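Local coordinates for putative aminomethyltransferase (Leptospirillum rubarum, PDB 3TTG), which probably binds a folate cofactor and may transfer one-carbon groups, as aminomethyltransferases of the glycine cleavage T-protein type do, at residues A[91-96]-A[100-105]; A[45-50]-A[133-138]. One frame throughout, in Å; residues are numbered along the deposited sequence.

Contact 1: A[91-96]-A[100-105]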
loop_
_atom_site.group_PDB
_atom_site.type_symbol
_atom_site.label_atom_id
_atom_site.label_comp_id
_atom_site.label_asym_id
_atom_site.label_seq_id
_atom_site.Cartn_x
_atom_site.Cartn_y
_atom_site.Cartn_z
ATOM N N ALA A 91 -3.891 3.654 -6.322
ATOM C CA ALA A 91 -5.289 3.266 -6.098
ATOM C C ALA A 91 -5.472 1.760 -6.273
ATOM O O ALA A 91 -4.843 1.169 -7.149
ATOM C CB ALA A 91 -6.211 4.005 -7.072
ATOM N N TRP A 92 -6.440 1.200 -5.574
ATOM C CA TRP A 92 -6.972 -0.129 -5.818
ATOM C C TRP A 92 -8.106 0.094 -6.779
ATOM O O TRP A 92 -8.903 1.038 -6.586
ATOM C CB TRP A 92 -7.408 -0.847 -4.533
ATOM C CG TRP A 92 -6.268 -1.108 -3.620
ATOM C CD1 TRP A 92 -5.939 -0.416 -2.497
ATOM C CD2 TRP A 92 -5.174 -2.011 -3.871
ATOM N NE1 TRP A 92 -4.721 -0.842 -2.016
ATOM C CE2 TRP A 92 -4.249 -1.846 -2.819
ATOM C CE3 TRP A 92 -4.949 -3.022 -4.820
ATOM C CZ2 TRP A 92 -3.093 -2.627 -2.707
ATOM C CZ3 TRP A 92 -3.763 -3.753 -4.749
ATOM C CH2 TRP A 92 -2.871 -3.583 -3.670
ATOM N N CYS A 93 -8.192 -0.743 -7.813
ATOM C CA CYS A 93 -9.154 -0.601 -8.897
ATOM C C CYS A 93 -9.967 -1.883 -9.059
ATOM O O CYS A 93 -9.395 -2.956 -9.262
ATOM C CB CYS A 93 -8.452 -0.238 -10.207
ATOM S SG CYS A 93 -7.161 1.030 -10.062
ATOM N N GLY A 94 -11.286 -1.735 -9.055
ATOM C CA GLY A 94 -12.229 -2.824 -9.247
ATOM C C GLY A 94 -13.296 -2.491 -10.263
ATOM O O GLY A 94 -13.517 -1.334 -10.563
ATOM N N ASN A 95 -13.996 -3.489 -10.772
ATOM C CA ASN A 95 -15.124 -3.325 -11.702
ATOM C C ASN A 95 -16.375 -3.917 -11.099
ATOM O O ASN A 95 -16.317 -5.017 -10.560
ATOM C CB ASN A 95 -14.861 -4.042 -13.028
ATOM C CG ASN A 95 -13.577 -3.659 -13.690
ATOM O OD1 ASN A 95 -13.542 -2.806 -14.580
ATOM N ND2 ASN A 95 -12.495 -4.284 -13.272
ATOM N N PHE A 96 -17.511 -3.255 -11.241
ATOM C CA PHE A 96 -18.771 -3.813 -10.779
ATOM C C PHE A 96 -19.842 -3.230 -11.607
ATOM O O PHE A 96 -19.878 -2.007 -11.735
ATOM C CB PHE A 96 -19.025 -3.566 -9.280
ATOM C CG PHE A 96 -20.037 -4.554 -8.750
ATOM C CD1 PHE A 96 -19.653 -5.841 -8.396
ATOM C CD2 PHE A 96 -21.387 -4.246 -8.737
ATOM C CE1 PHE A 96 -20.598 -6.787 -8.012
ATOM C CE2 PHE A 96 -22.329 -5.193 -8.339
ATOM C CZ PHE A 96 -21.930 -6.453 -7.978
ATOM N N ILE A 100 -16.462 1.615 -12.618
ATOM C CA ILE A 100 -15.083 1.340 -12.193
ATOM C C ILE A 100 -14.982 1.919 -10.786
ATOM O O ILE A 100 -15.400 3.057 -10.582
ATOM C CB ILE A 100 -13.998 1.886 -13.172
ATOM C CG1 ILE A 100 -14.115 1.174 -14.552
ATOM C CG2 ILE A 100 -12.595 1.625 -12.603
ATOM C CD1 ILE A 100 -13.378 1.894 -15.785
ATOM N N ALA A 101 -14.574 1.116 -9.786
ATOM C CA ALA A 101 -14.386 1.587 -8.393
ATOM C C ALA A 101 -12.919 1.877 -8.152
ATOM O O ALA A 101 -12.103 1.052 -8.488
ATOM C CB ALA A 101 -14.871 0.530 -7.415
ATOM N N LEU A 102 -12.582 3.040 -7.618
ATOM C CA LEU A 102 -11.228 3.450 -7.354
ATOM C C LEU A 102 -11.116 3.798 -5.924
ATOM O O LEU A 102 -11.926 4.586 -5.393
ATOM C CB LEU A 102 -10.795 4.684 -8.228
ATOM C CG LEU A 102 -10.897 4.512 -9.726
ATOM C CD1 LEU A 102 -10.711 5.851 -10.451
ATOM C CD2 LEU A 102 -9.892 3.481 -10.230
ATOM N N PHE A 103 -10.063 3.295 -5.307
ATOM C CA PHE A 103 -9.783 3.565 -3.873
ATOM C C PHE A 103 -8.405 4.218 -3.751
ATOM O O PHE A 103 -7.382 3.526 -3.600
ATOM C CB PHE A 103 -9.885 2.312 -3.041
ATOM C CG PHE A 103 -11.242 1.673 -3.207
ATOM C CD1 PHE A 103 -12.239 1.877 -2.271
ATOM C CD2 PHE A 103 -11.489 0.788 -4.247
ATOM C CE1 PHE A 103 -13.499 1.307 -2.436
ATOM C CE2 PHE A 103 -12.722 0.156 -4.373
ATOM C CZ PHE A 103 -13.749 0.477 -3.504
ATOM N N PRO A 104 -8.363 5.563 -3.850
ATOM C CA PRO A 104 -7.092 6.290 -3.698
ATOM C C PRO A 104 -6.672 6.375 -2.221
ATOM O O PRO A 104 -7.333 5.794 -1.375
ATOM C CB PRO A 104 -7.428 7.644 -4.284
ATOM C CG PRO A 104 -8.819 7.861 -3.819
ATOM C CD PRO A 104 -9.472 6.521 -4.038
ATOM N N PRO A 105 -5.529 6.980 -1.909
ATOM C CA PRO A 105 -5.076 6.992 -0.518
ATOM C C PRO A 105 -5.969 7.783 0.424
ATOM O O PRO A 105 -6.562 8.780 0.032
ATOM C CB PRO A 105 -3.691 7.680 -0.604
ATOM C CG PRO A 105 -3.262 7.538 -2.044
ATOM C CD PRO A 105 -4.513 7.597 -2.819
#
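Trp92 to Asn95 pair with Ile100 to Phe103 as the two arms of an antiparallel beta hairpin, strands 87-96 and 99-103, buried in the five-stranded sheet of the folate-binding domain. Two hydrogen-bonded pairs carry the ladder. Between Gly94 and Ala101, Gly94 N reaches Ala101 O at 3.0 Å, almost straight and in the carbonyl plane, and Ala101 N returns to Gly94 O at 2.8 Å. At the Trp92-Phe103 pair, Phe103 N meets Trp92 O at 2.8 Å, while Trp92 N lies above the carbonyl plane of Phe103 O at 3.2 Å. On one face Cys93 SG touches Leu102 CD2 at 3.7 Å, and Asn95 and Ile100 lie side by side, with Ile100 and Leu102 also packing on helix 55-60. On the other, Phe103 has CG anti to its carbonyl carbon (chi1 -56°), a turn that carries CD2 to 3.5 Å from Trp92 O, which lies at the ring edge. Gly94 puts no side chain beside Ala101, whose single methyl fits the face where Phe162 packs. The cross-strand bonds thus satisfy the backbones of these two pairs, while Cys93, Ile100 and Leu102 turn theirs to flanking strands, as inner strands of a sheet do.

Contact 2: A[45-50]-A[133-138]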
loop_
_atom_site.group_PDB
_atom_site.type_symbol
_atom_site.label_atom_id
_atom_site.label_comp_id
_atom_site.label_asym_id
_atom_site.label_seq_id
_atom_site.Cartn_x
_atom_site.Cartn_y
_atom_site.Cartn_z
ATOM N N ARG A 45 -9.556 4.767 3.001
ATOM C CA ARG A 45 -9.423 5.170 1.626
ATOM C C ARG A 45 -10.804 5.696 1.124
ATOM O O ARG A 45 -11.878 5.107 1.387
ATOM C CB ARG A 45 -8.987 4.034 0.733
ATOM C CG ARG A 45 -7.527 3.645 0.879
ATOM C CD ARG A 45 -7.061 2.700 -0.208
ATOM N NE ARG A 45 -5.620 2.496 -0.129
ATOM C CZ ARG A 45 -4.671 2.924 -0.974
ATOM N NH1 ARG A 45 -4.992 3.572 -2.088
ATOM N NH2 ARG A 45 -3.396 2.656 -0.734
ATOM N N PRO A 46 -10.813 6.772 0.342
ATOM C CA PRO A 46 -12.069 7.177 -0.332
ATOM C C PRO A 46 -12.576 6.112 -1.307
ATOM O O PRO A 46 -11.827 5.253 -1.752
ATOM C CB PRO A 46 -11.671 8.463 -1.121
ATOM C CG PRO A 46 -10.381 8.901 -0.504
ATOM C CD PRO A 46 -9.679 7.640 -0.041
ATOM N N SER A 47 -13.867 6.160 -1.609
ATOM C CA SER A 47 -14.608 5.249 -2.503
ATOM C C SER A 47 -15.073 6.026 -3.675
ATOM O O SER A 47 -16.103 6.682 -3.571
ATOM C CB SER A 47 -15.820 4.667 -1.749
ATOM O OG SER A 47 -15.407 3.643 -0.887
ATOM N N ILE A 48 -14.331 6.007 -4.778
ATOM C CA ILE A 48 -14.653 6.833 -5.945
ATOM C C ILE A 48 -15.147 5.987 -7.058
ATOM O O ILE A 48 -14.484 5.021 -7.441
ATOM C CB ILE A 48 -13.407 7.624 -6.420
ATOM C CG1 ILE A 48 -12.723 8.408 -5.302
ATOM C CG2 ILE A 48 -13.761 8.542 -7.604
ATOM C CD1 ILE A 48 -13.681 9.454 -4.549
ATOM N N PHE A 49 -16.292 6.337 -7.621
ATOM C CA PHE A 49 -16.833 5.531 -8.732
ATOM C C PHE A 49 -16.820 6.308 -10.019
ATOM O O PHE A 49 -17.043 7.526 -10.025
ATOM C CB PHE A 49 -18.236 5.034 -8.400
ATOM C CG PHE A 49 -18.179 3.977 -7.303
ATOM C CD1 PHE A 49 -18.066 2.632 -7.620
ATOM C CD2 PHE A 49 -17.980 4.341 -5.983
ATOM C CE1 PHE A 49 -17.968 1.667 -6.612
ATOM C CE2 PHE A 49 -17.873 3.373 -4.975
ATOM C CZ PHE A 49 -17.839 2.051 -5.297
ATOM N N VAL A 50 -16.536 5.605 -11.123
ATOM C CA VAL A 50 -16.529 6.189 -12.452
ATOM C C VAL A 50 -17.509 5.403 -13.340
ATOM O O VAL A 50 -17.367 4.190 -13.544
ATOM C CB VAL A 50 -15.137 6.272 -13.086
ATOM C CG1 VAL A 50 -15.193 7.068 -14.399
ATOM C CG2 VAL A 50 -14.147 6.900 -12.114
ATOM N N ASP A 133 -18.665 8.745 2.020
ATOM C CA ASP A 133 -19.418 8.847 3.275
ATOM C C ASP A 133 -20.414 7.675 3.451
ATOM O O ASP A 133 -20.955 7.522 4.543
ATOM C CB ASP A 133 -20.148 10.199 3.351
ATOM C CG ASP A 133 -19.205 11.393 3.317
ATOM O OD1 ASP A 133 -18.115 11.298 3.891
ATOM O OD2 ASP A 133 -19.504 12.355 2.603
ATOM N N HIS A 134 -20.623 6.820 2.426
ATOM C CA HIS A 134 -21.578 5.698 2.549
ATOM C C HIS A 134 -20.968 4.484 3.260
ATOM O O HIS A 134 -21.722 3.593 3.645
ATOM C CB HIS A 134 -22.065 5.244 1.140
ATOM C CG HIS A 134 -22.777 6.326 0.387
ATOM N ND1 HIS A 134 -23.583 6.033 -0.703
ATOM C CD2 HIS A 134 -22.916 7.642 0.684
ATOM C CE1 HIS A 134 -24.114 7.192 -1.078
ATOM N NE2 HIS A 134 -23.742 8.183 -0.267
ATOM N N PHE A 135 -19.631 4.422 3.415
ATOM C CA PHE A 135 -18.967 3.230 3.952
ATOM C C PHE A 135 -17.969 3.509 5.056
ATOM O O PHE A 135 -17.300 4.534 5.014
ATOM C CB PHE A 135 -18.194 2.561 2.814
ATOM C CG PHE A 135 -19.043 2.293 1.590
ATOM C CD1 PHE A 135 -20.027 1.303 1.606
ATOM C CD2 PHE A 135 -18.882 3.043 0.432
ATOM C CE1 PHE A 135 -20.832 1.085 0.497
ATOM C CE2 PHE A 135 -19.721 2.845 -0.672
ATOM C CZ PHE A 135 -20.696 1.891 -0.628
ATOM N N ARG A 136 -17.849 2.578 6.003
ATOM C CA ARG A 136 -16.793 2.525 7.032
ATOM C C ARG A 136 -15.786 1.420 6.587
ATOM O O ARG A 136 -16.220 0.323 6.228
ATOM C CB ARG A 136 -17.400 2.208 8.409
ATOM C CG ARG A 136 -18.202 3.350 9.092
ATOM C CD ARG A 136 -17.347 4.554 9.498
ATOM N NE ARG A 136 -16.136 4.120 10.201
ATOM C CZ ARG A 136 -16.014 3.920 11.509
ATOM N NH1 ARG A 136 -17.029 4.178 12.333
ATOM N NH2 ARG A 136 -14.863 3.510 12.012
ATOM N N GLU A 137 -14.470 1.676 6.640
ATOM C CA GLU A 137 -13.460 0.682 6.285
ATOM C C GLU A 137 -13.014 -0.130 7.538
ATOM O O GLU A 137 -12.884 0.407 8.643
ATOM C CB GLU A 137 -12.264 1.330 5.591
ATOM C CG GLU A 137 -11.342 0.327 4.909
ATOM C CD GLU A 137 -10.128 0.884 4.171
ATOM O OE1 GLU A 137 -9.903 2.113 4.198
ATOM O OE2 GLU A 137 -9.319 0.065 3.682
ATOM N N ILE A 138 -12.928 -1.439 7.385
ATOM C CA ILE A 138 -12.380 -2.352 8.408
ATOM C C ILE A 138 -11.335 -3.118 7.685
ATOM O O ILE A 138 -11.630 -3.655 6.613
ATOM C CB ILE A 138 -13.411 -3.320 9.050
ATOM C CG1 ILE A 138 -14.668 -2.609 9.538
ATOM C CG2 ILE A 138 -12.749 -4.171 10.142
ATOM C CD1 ILE A 138 -15.808 -3.542 10.078
#
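Arg45 and Glu137 join two beta sheets of the folate-binding domain: the loop leading into strand 48-51 meets strand 135-141, which belongs to the six-stranded mixed sheet. One hydrogen bond, from the backbone N of Arg45 to Glu137 OE1, spans the gap at 2.9 Å, with the amide approaching nearly along the C-O axis. Glu137 can reach this far because CG stands anti to its own backbone N (chi1 -166°) and the chain beyond stays extended; a long acidic residue therefore suits the place. Its other oxygen, OE2, forms a salt bridge with Arg139 NE, so the buried carboxylate is held at both oxygens and its charge is probably balanced there. With an alanine here the carboxylate is gone, which is likely to leave the Arg45 amide and Arg139 without this partner. The guanidinium of Arg45 leads away, NH1 forming a salt bridge with Asp90 OD1 and a hydrogen bond with Phe103 O. Farther along, Ser47 OG approaches Phe135 CD2 obliquely at 3.8 Å, a van der Waals contact. Phe191 of strand 187-193 touches both Ser47 and Phe135. A loop backbone bonded to a strand's side chain thus joins the antiparallel and mixed sheets of this domain.

Contacts 1 and 2 lie about 10 Å apart, centre to centre, on the same side of the chain's centre and within the folate-binding domain. Along the chain, 45-50 comes first, then the hairpin of 91-96 and 100-105, and last 133-138, which places contact 1 inside the loop that contact 2 closes. Strands 48-51 and 99-103 are neighbours in the antiparallel sheet, where Leu102 N meets Ile48 O at 2.8 Å in a probable hydrogen bond. Contact 1 builds that sheet from within, whereas contact 2 ties the loop entering its strand 48-51 to the mixed sheet. Arg45 touches both contacts, its backbone facing the mixed sheet and its side chain reaching the hairpin.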